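Local coordinates for C-domain type II peptide synthetase (Streptomyces globisporus, PDB 4ZNM), which is a condensation-domain protein of the peptide synthetase kind, with the mixed alpha/beta fold of the CoA-dependent acyltransferase superfamily, at residues Y46-A51 / T158-W163; E75-S80 / P135-V140; L129-L134 / I154-A159. All coordinates share one frame; numbering follows the deposited sequence. Where two conformers were deposited one is given.

Interaction 1. Residues Y46-A51 / T158-W163; sequences YHIVGA and TAADAW
I48, in strand 47-55, and Y46, just before that strand, pack against the segment T158-W163 that leads into helix 162-180. The apolar part of the contact is made mainly by I48. Both of its torsions are extended (chi1 177°, chi2 172°), which carries CD1 out from the strand to the beginning of the helix. There CD1 lies 3.4 Å from A162 N and 3.5 Å from D161 C, resting on a peptide group as much as on the methyl of A162. The other branch, CG2, sits 3.6 Å from A160 O and loosely faces the methyl of A160. Isoleucine, branched at CB, suits this place because its two arms reach neighbouring points of the backbone, CG2 the carbonyl of A160 and CD1 the D161-A162 peptide, and the small alanines let that backbone come close.

The aromatic part belongs to Y46. Its ring meets T158 obliquely, with CE2 3.9 Å from T158 N and CD2 4.2 Å from the methyl CG2 of T158. The same ring stacks with that of H157.

No hydrogen bond crosses between the two segments; polar groups are served from outside. D161, placed at the N-cap, turns away from I48: its OD1 accepts from the backbone N of A164 and forms a salt bridge with R298, while OD2 takes the backbone N of F310. A short acidic side chain is well matched to this, since it can fold back onto the first turn of the helix and still hold an arginine. Backbone hydrogen bonds join I48 to A155 and Y46 to H157, setting this strand beside strand 148-156.

Together H156, H157 and D161 give the HHxxxD signature of condensation domains, and the contact packs the turn that carries it against a central strand of the fold.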
# COMPACT_ATOMS: atom_id res chain seq x y z
N TYR A 46 1.76 9.67 -7.89
CA TYR A 46 2.24 8.58 -7.04
C TYR A 46 1.99 8.99 -5.59
O TYR A 46 2.87 9.45 -4.86
CB TYR A 46 3.72 8.25 -7.30
CG TYR A 46 4.17 7.05 -6.56
CD1 TYR A 46 3.74 5.78 -6.94
CD2 TYR A 46 5.03 7.17 -5.49
CE1 TYR A 46 4.17 4.65 -6.28
CE2 TYR A 46 5.44 6.03 -4.79
CZ TYR A 46 5.01 4.78 -5.21
OH TYR A 46 5.40 3.65 -4.53
N HIS A 47 0.71 8.86 -5.20
CA HIS A 47 0.28 9.28 -3.89
C HIS A 47 -0.54 8.19 -3.22
O HIS A 47 -0.82 7.14 -3.80
CB HIS A 47 -0.54 10.59 -3.97
CG HIS A 47 -1.59 10.60 -5.03
ND1 HIS A 47 -2.54 9.61 -5.16
CD2 HIS A 47 -1.84 11.50 -6.01
CE1 HIS A 47 -3.33 9.90 -6.18
NE2 HIS A 47 -2.94 11.05 -6.70
N ILE A 48 -0.84 8.41 -1.95
CA ILE A 48 -1.64 7.48 -1.18
C ILE A 48 -2.75 8.32 -0.54
O ILE A 48 -2.49 9.42 -0.06
CB ILE A 48 -0.77 6.71 -0.13
CG1 ILE A 48 -1.62 5.78 0.72
CG2 ILE A 48 -0.05 7.71 0.78
CD1 ILE A 48 -0.73 4.85 1.65
N VAL A 49 -3.98 7.81 -0.55
CA VAL A 49 -5.13 8.56 -0.04
C VAL A 49 -5.79 7.73 1.02
O VAL A 49 -5.78 6.52 0.95
CB VAL A 49 -6.17 8.92 -1.12
CG1 VAL A 49 -5.52 9.66 -2.25
CG2 VAL A 49 -6.84 7.63 -1.63
N GLY A 50 -6.40 8.39 1.99
CA GLY A 50 -7.19 7.70 2.99
C GLY A 50 -8.33 8.61 3.43
O GLY A 50 -8.27 9.84 3.27
N ALA A 51 -9.36 7.97 3.94
CA ALA A 51 -10.55 8.69 4.40
C ALA A 51 -11.01 8.16 5.74
O ALA A 51 -10.98 6.94 5.98
CB ALA A 51 -11.67 8.56 3.40
N THR A 158 6.08 8.59 -1.91
CA THR A 158 7.50 8.57 -1.53
C THR A 158 7.69 9.00 -0.07
O THR A 158 8.72 8.72 0.53
CB THR A 158 8.40 9.52 -2.42
OG1 THR A 158 7.90 10.87 -2.36
CG2 THR A 158 8.46 9.05 -3.88
N ALA A 159 6.67 9.68 0.48
CA ALA A 159 6.74 10.28 1.80
C ALA A 159 5.99 9.47 2.87
O ALA A 159 6.24 9.64 4.04
CB ALA A 159 6.16 11.70 1.75
N ALA A 160 5.04 8.63 2.47
CA ALA A 160 4.17 7.93 3.41
C ALA A 160 3.66 6.65 2.81
O ALA A 160 3.29 6.60 1.65
CB ALA A 160 2.98 8.85 3.81
N ASP A 161 3.67 5.59 3.61
CA ASP A 161 2.96 4.36 3.31
C ASP A 161 1.66 4.22 4.17
O ASP A 161 1.28 5.17 4.87
CB ASP A 161 3.89 3.15 3.52
CG ASP A 161 4.53 3.09 4.94
OD1 ASP A 161 4.01 3.71 5.91
OD2 ASP A 161 5.57 2.37 5.08
N ALA A 162 0.98 3.09 4.07
CA ALA A 162 -0.32 2.92 4.76
C ALA A 162 -0.17 3.12 6.27
O ALA A 162 -0.97 3.83 6.89
CB ALA A 162 -0.93 1.57 4.45
N TRP A 163 0.88 2.57 6.84
CA TRP A 163 1.10 2.68 8.29
C TRP A 163 1.31 4.15 8.66
O TRP A 163 0.76 4.66 9.65
CB TRP A 163 2.30 1.81 8.72
CG TRP A 163 2.66 1.88 10.18
CD1 TRP A 163 3.22 2.93 10.82
CD2 TRP A 163 2.54 0.84 11.16
NE1 TRP A 163 3.45 2.62 12.13
CE2 TRP A 163 3.04 1.34 12.37
CE3 TRP A 163 2.04 -0.46 11.12
CZ2 TRP A 163 3.06 0.59 13.54
CZ3 TRP A 163 2.06 -1.21 12.29
CH2 TRP A 163 2.57 -0.68 13.48

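Interaction 2. Residues E75-S80 / P135-V140; sequences EALRTS and PLLRAV. With NA (sodium ion), chain C.
L136 lies along the bend of residues 76-80, touching it from CB out to CD1. Its CB is 3.5 Å from L77 O. CG beside the backbone N (chi1 -64°), with CD1 extended beyond it, carries CD1 to 3.3 Å from T79 O and 3.7 Å from A76 O. Leucine's unbranched CB can pass L77 O, and a branch methyl fits the bend between the carbonyls of A76 and T79. Its neighbour L137 meets L77 differently: the two side chains cross obliquely and touch through methyls, L77 CD1 to L137 CD2 at 3.9 Å.

Water 1 bridges the two backbones, donating to L77 O (2.8 Å) and accepting from L136 N (2.9 Å). The bend is also held from within. T79 OG1 donates to E75 O at 2.7 Å from above the carbonyl plane, and R78 N reaches the same oxygen from the opposite face. Proline tolerates a cis peptide far better than other residues, and the bond before P135 is cis; its O binds the sodium ion.

Around this, L137 also packs on V70 and V71 of helix 60-73 and on A155 of strand 148-156, while T79 leans on P90 and I92 of strand 87-92.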
# COMPACT_ATOMS: atom_id res chain seq x y z
N GLU A 75 9.30 15.30 9.50
CA GLU A 75 10.19 15.76 8.41
C GLU A 75 9.90 15.13 7.06
O GLU A 75 10.06 15.79 6.04
CB GLU A 75 11.66 15.48 8.75
CG GLU A 75 12.20 16.44 9.75
CD GLU A 75 13.62 16.13 10.21
OE1 GLU A 75 14.26 15.18 9.69
OE2 GLU A 75 14.07 16.88 11.12
N ALA A 76 9.51 13.86 7.03
CA ALA A 76 9.21 13.22 5.77
C ALA A 76 8.15 14.01 5.00
O ALA A 76 8.13 13.97 3.78
CB ALA A 76 8.74 11.79 5.97
N LEU A 77 7.27 14.73 5.72
CA LEU A 77 6.17 15.45 5.07
C LEU A 77 6.59 16.81 4.53
O LEU A 77 5.76 17.55 4.00
CB LEU A 77 4.99 15.68 6.04
CG LEU A 77 4.27 14.41 6.53
CD1 LEU A 77 3.11 14.76 7.44
CD2 LEU A 77 3.78 13.60 5.37
N ARG A 78 7.87 17.12 4.71
CA ARG A 78 8.50 18.36 4.29
C ARG A 78 9.76 18.04 3.50
O ARG A 78 10.58 18.92 3.29
CB ARG A 78 8.89 19.24 5.49
CG ARG A 78 7.82 19.60 6.36
CD ARG A 78 8.34 20.49 7.44
NE ARG A 78 8.70 19.84 8.70
CZ ARG A 78 9.90 19.91 9.26
NH1 ARG A 78 10.91 20.51 8.63
NH2 ARG A 78 10.13 19.36 10.44
N THR A 79 9.94 16.78 3.10
CA THR A 79 11.13 16.39 2.33
C THR A 79 10.81 16.25 0.85
O THR A 79 10.33 15.23 0.39
CB THR A 79 11.74 15.08 2.87
OG1 THR A 79 12.01 15.23 4.27
CG2 THR A 79 13.05 14.77 2.19
N SER A 80 11.07 17.32 0.11
CA SER A 80 10.91 17.28 -1.33
C SER A 80 12.01 16.45 -1.97
O SER A 80 13.08 16.23 -1.39
CB SER A 80 10.94 18.70 -1.90
OG SER A 80 12.23 19.25 -1.72
N PRO A 135 3.00 21.37 -1.06
CA PRO A 135 2.89 20.42 0.05
C PRO A 135 3.10 18.97 -0.39
O PRO A 135 2.98 18.64 -1.56
CB PRO A 135 1.46 20.62 0.54
CG PRO A 135 0.69 20.95 -0.71
CD PRO A 135 1.66 21.76 -1.57
N LEU A 136 3.42 18.12 0.57
CA LEU A 136 3.45 16.69 0.38
C LEU A 136 2.25 16.00 1.06
O LEU A 136 2.12 14.78 1.00
CB LEU A 136 4.75 16.15 0.94
CG LEU A 136 6.01 16.66 0.21
CD1 LEU A 136 7.22 16.10 0.92
CD2 LEU A 136 5.97 16.26 -1.24
N LEU A 137 1.40 16.80 1.72
CA LEU A 137 0.20 16.30 2.37
C LEU A 137 -0.87 17.35 2.17
O LEU A 137 -0.62 18.50 2.43
CB LEU A 137 0.42 16.07 3.87
CG LEU A 137 -0.79 15.77 4.76
CD1 LEU A 137 -1.35 14.35 4.52
CD2 LEU A 137 -0.45 15.92 6.27
N ARG A 138 -2.04 16.94 1.67
CA ARG A 138 -3.20 17.82 1.64
C ARG A 138 -4.38 17.17 2.33
O ARG A 138 -4.42 15.95 2.47
CB ARG A 138 -3.62 18.15 0.22
CG ARG A 138 -2.64 19.02 -0.52
CD ARG A 138 -3.26 19.61 -1.79
NE ARG A 138 -3.34 18.66 -2.89
CZ ARG A 138 -4.43 17.98 -3.24
NH1 ARG A 138 -4.37 17.15 -4.30
NH2 ARG A 138 -5.58 18.12 -2.56
N ALA A 139 -5.36 18.00 2.68
CA ALA A 139 -6.57 17.51 3.32
C ALA A 139 -7.80 18.17 2.74
O ALA A 139 -7.82 19.39 2.47
CB ALA A 139 -6.52 17.75 4.79
N VAL A 140 -8.83 17.37 2.58
CA VAL A 140 -10.12 17.84 2.13
C VAL A 140 -11.15 17.32 3.15
O VAL A 140 -11.27 16.12 3.38
CB VAL A 140 -10.43 17.35 0.72
CG1 VAL A 140 -11.77 17.85 0.27
CG2 VAL A 140 -9.33 17.80 -0.25
NA NA C . 3.77 19.00 -3.68
O HOH W 1 3.92 19.42 3.11
O HOH W 2 2.02 20.00 -4.69

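Interaction 3. Residues L129-L134 / I154-A159; sequences LSVREL and IAHHTA. With NA (sodium ion), chain C.
V131 sets its CB over the face of the H156 ring, 3.6 Å from the centroid and only 8° off the normal, a CH-pi contact that a beta-branched side chain makes well. At the ring's edge, in its plane, L129 O approaches H156 CD2 to 3.1 Å. V131 CG2, anti to its own N, runs past the ring to T158 OG1 at 3.3 Å. L129 CD2 rests on the backbone, 3.6 Å from I154 O, and makes an apolar contact with I154 CG1.

The next layer fixes the ring's rotation. H156 ND1 is hydrogen-bonded to T158 OG1 at 2.8 Å, either being a possible donor, and weakly to T158 N; NE2 is bonded to G43 O. A histidine, with a nitrogen on each flank, can be gripped on both.

Beyond the valine, the loop 129-134 wraps the sodium ion. S130 O binds it at 2.5 Å and E133 O at 2.3 Å; S130 OG, P135 O and water 2 also bind. Oxygen ligands, here mostly backbone carbonyls, are just what this hard cation favours.

The arrangement is thus a carbonyl-rich sodium site in a loop laid against H156, the first histidine of the HHxxxD signature of condensation domains.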
# COMPACT_ATOMS: atom_id res chain seq x y z
N LEU A 129 -0.37 15.55 -6.91
CA LEU A 129 0.33 16.11 -5.75
C LEU A 129 1.83 15.91 -6.00
O LEU A 129 2.32 14.81 -5.90
CB LEU A 129 -0.14 15.41 -4.48
CG LEU A 129 0.54 15.79 -3.17
CD1 LEU A 129 0.42 17.26 -2.93
CD2 LEU A 129 -0.07 15.04 -1.99
N SER A 130 2.52 16.99 -6.34
CA SER A 130 3.94 16.95 -6.69
C SER A 130 4.81 16.51 -5.52
O SER A 130 4.44 16.70 -4.36
CB SER A 130 4.39 18.32 -7.15
OG SER A 130 4.46 19.20 -6.05
N VAL A 131 5.96 15.91 -5.84
CA VAL A 131 6.98 15.65 -4.82
C VAL A 131 8.07 16.74 -4.87
O VAL A 131 8.90 16.88 -3.97
CB VAL A 131 7.60 14.24 -5.02
CG1 VAL A 131 8.52 14.23 -6.23
CG2 VAL A 131 8.31 13.83 -3.73
N ARG A 132 8.07 17.52 -5.94
CA ARG A 132 9.17 18.45 -6.21
C ARG A 132 9.06 19.72 -5.38
O ARG A 132 10.03 20.47 -5.24
CB ARG A 132 9.24 18.78 -7.70
CG ARG A 132 9.73 17.57 -8.50
CD ARG A 132 10.22 17.92 -9.92
NE ARG A 132 9.12 18.45 -10.72
CZ ARG A 132 8.26 17.71 -11.41
NH1 ARG A 132 7.28 18.29 -12.10
NH2 ARG A 132 8.38 16.39 -11.43
N GLU A 133 7.89 19.97 -4.81
CA GLU A 133 7.74 21.09 -3.87
C GLU A 133 6.59 20.84 -2.93
O GLU A 133 5.75 20.03 -3.22
CB GLU A 133 7.54 22.42 -4.62
CG GLU A 133 6.23 22.57 -5.34
CD GLU A 133 6.26 22.03 -6.75
OE1 GLU A 133 7.34 21.60 -7.21
OE2 GLU A 133 5.20 22.03 -7.40
N LEU A 134 6.56 21.54 -1.81
CA LEU A 134 5.46 21.39 -0.86
C LEU A 134 4.16 21.88 -1.50
O LEU A 134 4.21 22.71 -2.40
CB LEU A 134 5.78 22.14 0.43
CG LEU A 134 7.13 21.77 1.08
CD1 LEU A 134 7.30 22.38 2.44
CD2 LEU A 134 7.33 20.25 1.18
N ILE A 154 -4.39 13.09 1.54
CA ILE A 154 -3.58 12.63 0.43
C ILE A 154 -2.14 13.05 0.65
O ILE A 154 -1.86 14.16 1.05
CB ILE A 154 -4.10 13.15 -0.89
CG1 ILE A 154 -3.24 12.62 -2.03
CG2 ILE A 154 -4.18 14.65 -0.86
CD1 ILE A 154 -3.82 12.94 -3.39
N ALA A 155 -1.25 12.11 0.40
CA ALA A 155 0.17 12.32 0.63
C ALA A 155 0.95 11.64 -0.46
O ALA A 155 0.55 10.60 -0.98
CB ALA A 155 0.56 11.75 1.98
N HIS A 156 2.10 12.22 -0.79
CA HIS A 156 2.93 11.61 -1.79
C HIS A 156 3.49 10.30 -1.24
O HIS A 156 3.91 10.21 -0.08
CB HIS A 156 4.06 12.53 -2.24
CG HIS A 156 4.55 12.19 -3.60
ND1 HIS A 156 5.52 11.23 -3.83
CD2 HIS A 156 4.14 12.61 -4.82
CE1 HIS A 156 5.70 11.10 -5.14
NE2 HIS A 156 4.88 11.93 -5.76
N HIS A 157 3.48 9.28 -2.08
CA HIS A 157 3.74 7.93 -1.63
C HIS A 157 5.24 7.64 -1.49
O HIS A 157 5.64 6.56 -0.99
CB HIS A 157 3.01 6.99 -2.59
CG HIS A 157 2.85 5.58 -2.10
ND1 HIS A 157 3.11 5.18 -0.80
CD2 HIS A 157 2.45 4.46 -2.75
CE1 HIS A 157 2.87 3.89 -0.68
NE2 HIS A 157 2.48 3.43 -1.85
N THR A 158 6.08 8.59 -1.91
CA THR A 158 7.50 8.57 -1.53
C THR A 158 7.69 9.00 -0.07
O THR A 158 8.72 8.72 0.53
CB THR A 158 8.40 9.52 -2.42
OG1 THR A 158 7.90 10.87 -2.36
CG2 THR A 158 8.46 9.05 -3.88
N ALA A 159 6.67 9.68 0.48
CA ALA A 159 6.74 10.28 1.80
C ALA A 159 5.99 9.47 2.87
O ALA A 159 6.24 9.64 4.04
CB ALA A 159 6.16 11.70 1.75
NA NA C . 3.77 19.00 -3.68
O HOH W 2 2.02 20.00 -4.69

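Overall arrangement
Following the chain, the first segment met is 46-51, then 75-80 and 129-134, which runs straight on into 135-140 before the return at 154-163. Interaction 1 closes the longest loop, 106 residues, and the loop of interaction 2 lies wholly within it. Interaction 3 closes a short one of 19 residues. Interactions 2 and 3 cross, since 129-134 falls inside the second loop and 154-159 beyond it; interactions 1 and 3 share T158 and A159. All three meet on adjacent strands 137-143, 148-156 and 47-55. Interaction 1 joins that sheet to the start of helix 162-180, interaction 2 to strand 79-84 of a separate two-stranded sheet, and the sodium ion is common to interactions 2 and 3.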